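Local coordinates for cell wall surface anchor family protein (Streptococcus agalactiae serogroup V, PDB 3PF2) that forms the shaft of the type 1 pilus of group B Streptococcus as its major backbone pilin, here as a calcium-binding C-terminal fragment of two Ig-like domains, at residues V290-T293 and K298-D301; I140-V145 and L218-T223. All blocks are in the same frame, centred on the assembly; numbering follows the deposited sequence.

Interaction 1: V290-T293 and K298-D301; sequences VSQT and KPTD
Where Q292 meets P299, the closest CA atoms, those of T293 and K298, are 6.8 Å apart, so what joins 290-293 to 298-301 is side-chain and carbonyl packing. The setting is the long connection between strands 286-290 and 312-316 of the C-terminal Ig-like pilin domain, and the first segment leaves its strand through an ST turn: S291 OG accepts from T293 N at 3.1 Å, with an N-H...O angle of 146°. The turn spans Q292, bridging the residues on either side of it. The Q292 carbonyl oxygen then lies 3.4 Å from P299 CG, while the aliphatic part of the Q292 side chain meets the same ring carbon, CG to CG at 3.7 Å. P299 therefore presents one corner of its pyrrolidine ring to both the backbone and the side chain of a single residue. With CG anti to the backbone N (chi1 -180°) and CD continuing the extended chain, the glutamine reaches past the proline until NE2 stands 3.9 Å from T300 CG2, the two side chains crossing at about a right angle. T293 adds only a marginal touch through CG2, at 4.4 Å from P299 CD. Beyond the interface, Y255 and E262 also pack on Q292, and P299 O accepts from K148 NZ. The second segment is held in its own bend: D301 N donates to K298 O, and the T300 hydroxyl oxygen, OG1, meets D301 OD1 at 3.1 Å from above the carboxylate plane, 65° out of it.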
ATOM      1  N   VAL A 290     -17.020   1.187  -2.727  1.00 10.75           N
ATOM      2  CA  VAL A 290     -15.997   0.183  -2.515  1.00 10.41           C
ATOM      3  C   VAL A 290     -15.777   0.076  -1.010  1.00 10.65           C
ATOM      4  O   VAL A 290     -15.548   1.092  -0.337  1.00 10.50           O
ATOM      5  CB  VAL A 290     -14.680   0.581  -3.208  1.00  9.74           C
ATOM      6  CG1 VAL A 290     -13.573  -0.434  -2.862  1.00 10.60           C
ATOM      7  CG2 VAL A 290     -14.891   0.633  -4.718  1.00 10.73           C
ATOM      8  N   SER A 291     -15.897  -1.146  -0.492  1.00 10.74           N
ATOM      9  CA  SER A 291     -15.759  -1.432   0.941  1.00 11.52           C
ATOM     10  C   SER A 291     -14.900  -2.674   1.127  1.00 11.50           C
ATOM     11  O   SER A 291     -14.394  -3.236   0.164  1.00 10.40           O
ATOM     12  CB  SER A 291     -17.135  -1.699   1.547  1.00 11.62           C
ATOM     13  OG  SER A 291     -17.647  -2.955   1.096  1.00 13.58           O
ATOM     14  N   GLN A 292     -14.762  -3.136   2.367  1.00 10.78           N
ATOM     15  CA  GLN A 292     -14.045  -4.383   2.593  1.00 11.67           C
ATOM     16  C   GLN A 292     -14.680  -5.568   1.851  1.00 11.62           C
ATOM     17  O   GLN A 292     -13.976  -6.481   1.408  1.00 12.07           O
ATOM     18  CB  GLN A 292     -13.976  -4.689   4.087  1.00 11.52           C
ATOM     19  CG  GLN A 292     -13.230  -5.984   4.389  1.00 14.47           C
ATOM     20  CD  GLN A 292     -13.161  -6.284   5.862  1.00 18.16           C
ATOM     21  OE1 GLN A 292     -14.142  -6.152   6.577  1.00 20.29           O
ATOM     22  NE2 GLN A 292     -11.990  -6.680   6.322  1.00 24.24           N
ATOM     23  N   THR A 293     -16.000  -5.531   1.693  1.00 11.88           N
ATOM     24  CA  THR A 293     -16.747  -6.696   1.220  1.00 12.31           C
ATOM     25  C   THR A 293     -17.470  -6.490  -0.116  1.00 12.05           C
ATOM     26  O   THR A 293     -18.394  -7.241  -0.450  1.00 12.77           O
ATOM     27  CB  THR A 293     -17.770  -7.188   2.289  1.00 12.37           C
ATOM     28  OG1 THR A 293     -18.693  -6.122   2.603  1.00 14.04           O
ATOM     29  CG2 THR A 293     -17.050  -7.629   3.560  1.00 14.16           C
ATOM     30  N   LYS A 298     -15.620 -12.545   2.040  1.00 15.97           N
ATOM     31  CA  LYS A 298     -14.814 -12.845   3.227  1.00 16.39           C
ATOM     32  C   LYS A 298     -13.293 -12.719   2.976  1.00 16.14           C
ATOM     33  O   LYS A 298     -12.559 -13.710   3.017  1.00 15.84           O
ATOM     34  CB  LYS A 298     -15.209 -14.221   3.786  1.00 16.80           C
ATOM     35  CG  LYS A 298     -16.647 -14.271   4.306  1.00 19.00           C
ATOM     36  CD  LYS A 298     -16.968 -15.590   5.039  1.00 23.56           C
ATOM     37  CE  LYS A 298     -18.429 -15.611   5.520  1.00 26.78           C
ATOM     38  NZ  LYS A 298     -18.768 -16.840   6.309  1.00 29.30           N
ATOM     39  N   PRO A 299     -12.811 -11.483   2.728  1.00 15.64           N
ATOM     40  CA  PRO A 299     -11.399 -11.337   2.358  1.00 16.13           C
ATOM     41  C   PRO A 299     -10.413 -11.771   3.430  1.00 16.79           C
ATOM     42  O   PRO A 299      -9.294 -12.140   3.090  1.00 16.70           O
ATOM     43  CB  PRO A 299     -11.251  -9.832   2.084  1.00 15.82           C
ATOM     44  CG  PRO A 299     -12.392  -9.211   2.778  1.00 15.98           C
ATOM     45  CD  PRO A 299     -13.519 -10.190   2.681  1.00 15.81           C
ATOM     46  N   THR A 300     -10.815 -11.734   4.696  1.00 17.59           N
ATOM     47  CA  THR A 300      -9.899 -12.095   5.789  1.00 19.17           C
ATOM     48  C   THR A 300      -9.569 -13.579   5.768  1.00 19.93           C
ATOM     49  O   THR A 300      -8.570 -13.998   6.351  1.00 20.78           O
ATOM     50  CB  THR A 300     -10.463 -11.758   7.192  1.00 19.41           C
ATOM     51  OG1 THR A 300     -11.657 -12.516   7.431  1.00 20.19           O
ATOM     52  CG2 THR A 300     -10.759 -10.282   7.316  1.00 18.92           C
ATOM     53  N   ASP A 301     -10.408 -14.363   5.096  1.00 20.68           N
ATOM     54  CA  ASP A 301     -10.299 -15.826   5.100  1.00 21.15           C
ATOM     55  C   ASP A 301      -9.536 -16.401   3.900  1.00 21.21           C
ATOM     56  O   ASP A 301      -9.181 -17.585   3.900  1.00 21.98           O
ATOM     57  CB  ASP A 301     -11.703 -16.456   5.168  1.00 20.95           C
ATOM     58  CG  ASP A 301     -12.460 -16.091   6.442  1.00 21.90           C
ATOM     59  OD1 ASP A 301     -11.851 -15.614   7.414  1.00 24.97           O
ATOM     60  OD2 ASP A 301     -13.685 -16.279   6.466  1.00 24.43           O
TER

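Interaction 2: I140-V145 and L218-T223; sequences INEKAV and LIKANT
K220 and A221 of helix 216-221 lie against E142 in the loop after strand 132-140. L218 comes first: its carbonyl oxygen receives N222 ND2 at 2.9 Å in a nearly straight bond (177°), which ties N222 back to L218. K220 follows, an extended chain whose methylene groups pass obliquely across the E142 carboxylate, with CD 3.7 Å from E142 OE1. The charges themselves stay apart, K220 NZ to E142 OE2 being 4.1 Å, too long for a direct bond; a water spans them, giving a hydrogen bond to OE2 and taking one from NZ. The E142 chain bends at chi2 (-75°), which folds its carboxylate back over the lysine. At A221 the CA atoms come nearest, E142 CA to A221 CA at 4.5 Å, and E142 CB sits 3.6 Å from A221 CA. A second water lies within hydrogen-bonding distance of A221 O and, at 3.3 Å, of E142 O. N222 next takes K251 N on its OD1. E142 itself is presented by a type I turn, N141 to A144, reinforced where N141 OD1 accepts from K143 N at 2.8 Å. This is an Asx turn packed against a short helix, a partly water-mediated surface contact between the two Ig-like pilin domains.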
ATOM      1  N   ILE A 140       0.663  -1.068  -3.902  1.00 12.33           N
ATOM      2  CA  ILE A 140      -0.089  -2.308  -3.850  1.00 12.73           C
ATOM      3  C   ILE A 140      -0.206  -2.797  -5.300  1.00 13.47           C
ATOM      4  O   ILE A 140      -0.458  -1.996  -6.194  1.00 13.87           O
ATOM      5  CB  ILE A 140      -1.512  -2.083  -3.283  1.00 11.93           C
ATOM      6  CG1 ILE A 140      -1.454  -1.516  -1.853  1.00 10.78           C
ATOM      7  CG2 ILE A 140      -2.334  -3.384  -3.319  1.00 12.74           C
ATOM      8  CD1 ILE A 140      -2.822  -1.127  -1.232  1.00 11.73           C
ATOM      9  N   ASN A 141      -0.020  -4.092  -5.532  1.00 14.13           N
ATOM     10  CA  ASN A 141      -0.111  -4.622  -6.897  1.00 14.09           C
ATOM     11  C   ASN A 141      -1.294  -5.571  -7.106  1.00 14.26           C
ATOM     12  O   ASN A 141      -2.118  -5.765  -6.207  1.00 14.08           O
ATOM     13  CB  ASN A 141       1.212  -5.282  -7.309  1.00 14.13           C
ATOM     14  CG  ASN A 141       1.554  -6.472  -6.454  1.00 13.59           C
ATOM     15  OD1 ASN A 141       0.710  -7.328  -6.227  1.00 15.19           O
ATOM     16  ND2 ASN A 141       2.803  -6.543  -5.982  1.00 12.97           N
ATOM     17  N   GLU A 142      -1.363  -6.151  -8.302  1.00 14.31           N
ATOM     18  CA  GLU A 142      -2.453  -7.035  -8.707  1.00 15.12           C
ATOM     19  C   GLU A 142      -2.561  -8.335  -7.907  1.00 15.34           C
ATOM     20  O   GLU A 142      -3.542  -9.058  -8.029  1.00 15.91           O
ATOM     21  CB  GLU A 142      -2.348  -7.318 -10.222  1.00 15.15           C
ATOM     22  CG  GLU A 142      -1.300  -8.361 -10.652  1.00 17.81           C
ATOM     23  CD  GLU A 142       0.140  -7.862 -10.597  1.00 18.89           C
ATOM     24  OE1 GLU A 142       0.375  -6.639 -10.490  1.00 19.21           O
ATOM     25  OE2 GLU A 142       1.065  -8.713 -10.656  1.00 20.87           O
ATOM     26  N   LYS A 143      -1.556  -8.642  -7.094  1.00 15.31           N
ATOM     27  CA  LYS A 143      -1.585  -9.859  -6.292  1.00 15.82           C
ATOM     28  C   LYS A 143      -2.329  -9.674  -4.964  1.00 15.52           C
ATOM     29  O   LYS A 143      -2.580 -10.640  -4.247  1.00 15.49           O
ATOM     30  CB  LYS A 143      -0.162 -10.383  -6.063  1.00 16.21           C
ATOM     31  CG  LYS A 143       0.540 -10.805  -7.359  1.00 19.55           C
ATOM     32  CD  LYS A 143       1.818 -11.584  -7.042  1.00 25.21           C
ATOM     33  CE  LYS A 143       2.508 -12.094  -8.304  1.00 29.57           C
ATOM     34  NZ  LYS A 143       3.589 -11.164  -8.762  1.00 32.50           N
ATOM     35  N   ALA A 144      -2.693  -8.435  -4.645  1.00 15.26           N
ATOM     36  CA  ALA A 144      -3.458  -8.157  -3.434  1.00 14.91           C
ATOM     37  C   ALA A 144      -4.797  -8.882  -3.451  1.00 14.63           C
ATOM     38  O   ALA A 144      -5.392  -9.097  -4.527  1.00 15.87           O
ATOM     39  CB  ALA A 144      -3.687  -6.651  -3.297  1.00 15.55           C
ATOM     40  N   VAL A 145      -5.280  -9.265  -2.271  1.00 13.42           N
ATOM     41  CA  VAL A 145      -6.667  -9.727  -2.154  1.00 13.27           C
ATOM     42  C   VAL A 145      -7.497  -8.494  -1.851  1.00 13.13           C
ATOM     43  O   VAL A 145      -7.161  -7.741  -0.938  1.00 12.80           O
ATOM     44  CB  VAL A 145      -6.845 -10.786  -1.043  1.00 13.42           C
ATOM     45  CG1 VAL A 145      -8.330 -11.154  -0.869  1.00 12.31           C
ATOM     46  CG2 VAL A 145      -6.087 -12.038  -1.393  1.00 13.89           C
ATOM     47  N   LEU A 218      -2.579  -0.475 -12.573  1.00 23.12           N
ATOM     48  CA  LEU A 218      -4.029  -0.703 -12.620  1.00 23.36           C
ATOM     49  C   LEU A 218      -4.419  -1.566 -13.815  1.00 23.10           C
ATOM     50  O   LEU A 218      -5.311  -2.421 -13.715  1.00 22.75           O
ATOM     51  CB  LEU A 218      -4.794   0.617 -12.643  1.00 23.36           C
ATOM     52  CG  LEU A 218      -5.335   1.103 -11.299  1.00 24.28           C
ATOM     53  CD1 LEU A 218      -5.998   2.451 -11.495  1.00 25.30           C
ATOM     54  CD2 LEU A 218      -6.312   0.083 -10.668  1.00 23.29           C
ATOM     55  N   ILE A 219      -3.736  -1.352 -14.938  1.00 23.03           N
ATOM     56  CA  ILE A 219      -3.951  -2.160 -16.138  1.00 22.73           C
ATOM     57  C   ILE A 219      -3.654  -3.636 -15.831  1.00 22.29           C
ATOM     58  O   ILE A 219      -4.422  -4.535 -16.196  1.00 22.42           O
ATOM     59  CB  ILE A 219      -3.118  -1.630 -17.330  1.00 22.72           C
ATOM     60  CG1 ILE A 219      -3.728  -0.325 -17.864  1.00 22.53           C
ATOM     61  CG2 ILE A 219      -3.027  -2.678 -18.440  1.00 23.46           C
ATOM     62  CD1 ILE A 219      -2.811   0.493 -18.762  1.00 23.54           C
ATOM     63  N   LYS A 220      -2.554  -3.873 -15.119  1.00 22.07           N
ATOM     64  CA  LYS A 220      -2.150  -5.223 -14.752  1.00 21.81           C
ATOM     65  C   LYS A 220      -3.149  -5.915 -13.819  1.00 20.94           C
ATOM     66  O   LYS A 220      -3.231  -7.137 -13.797  1.00 20.74           O
ATOM     67  CB  LYS A 220      -0.738  -5.199 -14.141  1.00 22.07           C
ATOM     68  CG  LYS A 220       0.042  -6.491 -14.316  1.00 24.13           C
ATOM     69  CD  LYS A 220       1.520  -6.258 -14.007  1.00 28.31           C
ATOM     70  CE  LYS A 220       2.326  -7.544 -14.119  1.00 30.22           C
ATOM     71  NZ  LYS A 220       3.666  -7.376 -13.487  1.00 31.93           N
ATOM     72  N   ALA A 221      -3.925  -5.120 -13.075  1.00 20.10           N
ATOM     73  CA  ALA A 221      -4.933  -5.620 -12.133  1.00 19.57           C
ATOM     74  C   ALA A 221      -6.316  -5.841 -12.767  1.00 19.31           C
ATOM     75  O   ALA A 221      -7.207  -6.449 -12.168  1.00 20.02           O
ATOM     76  CB  ALA A 221      -5.057  -4.645 -10.939  1.00 19.02           C
ATOM     77  N   ASN A 222      -6.489  -5.318 -13.967  1.00 18.83           N
ATOM     78  CA  ASN A 222      -7.750  -5.427 -14.672  1.00 19.23           C
ATOM     79  C   ASN A 222      -7.489  -5.989 -16.065  1.00 19.74           C
ATOM     80  O   ASN A 222      -7.549  -5.264 -17.057  1.00 19.60           O
ATOM     81  CB  ASN A 222      -8.427  -4.050 -14.738  1.00 17.67           C
ATOM     82  CG  ASN A 222      -8.859  -3.539 -13.358  1.00 17.80           C
ATOM     83  OD1 ASN A 222     -10.009  -3.729 -12.950  1.00 13.43           O
ATOM     84  ND2 ASN A 222      -7.936  -2.886 -12.641  1.00 16.14           N
ATOM     85  N   THR A 223      -7.207  -7.288 -16.114  1.00 21.37           N
ATOM     86  CA  THR A 223      -6.779  -7.963 -17.349  1.00 22.99           C
ATOM     87  C   THR A 223      -7.905  -8.446 -18.239  1.00 22.83           C
ATOM     88  O   THR A 223      -7.663  -8.769 -19.415  1.00 24.02           O
ATOM     89  CB  THR A 223      -5.853  -9.179 -17.066  1.00 22.75           C
ATOM     90  OG1 THR A 223      -6.468 -10.036 -16.097  1.00 24.74           O
ATOM     91  CG2 THR A 223      -4.510  -8.711 -16.553  1.00 25.20           C
TER
HETATM   92  O   HOH W   1      -6.031  -7.998  -9.853  1.00 33.65           O
HETATM   93  O   HOH W   2       3.412  -7.180 -10.369  1.00 33.94           O

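In the fold
From the N terminus, the chain completes strand 132-140 and turns at 140-145, the first side of interaction 2. It then runs through strands 150-151, 155-159, 169-171 and 178-190 and into the second domain, returning at helix 216-221 to close a loop with 72 residues between the segments. Interaction 1 opens only later, after strand 286-290, and closes a short loop of four intervening residues before strand 312-316. The two are therefore in series, neither nested nor crossed. Interaction 2 bridges the domains, while interaction 1 is local to the second. Their centres lie 16 Å apart, yet they touch: P299 O packs 4.2 Å from V145 CG1.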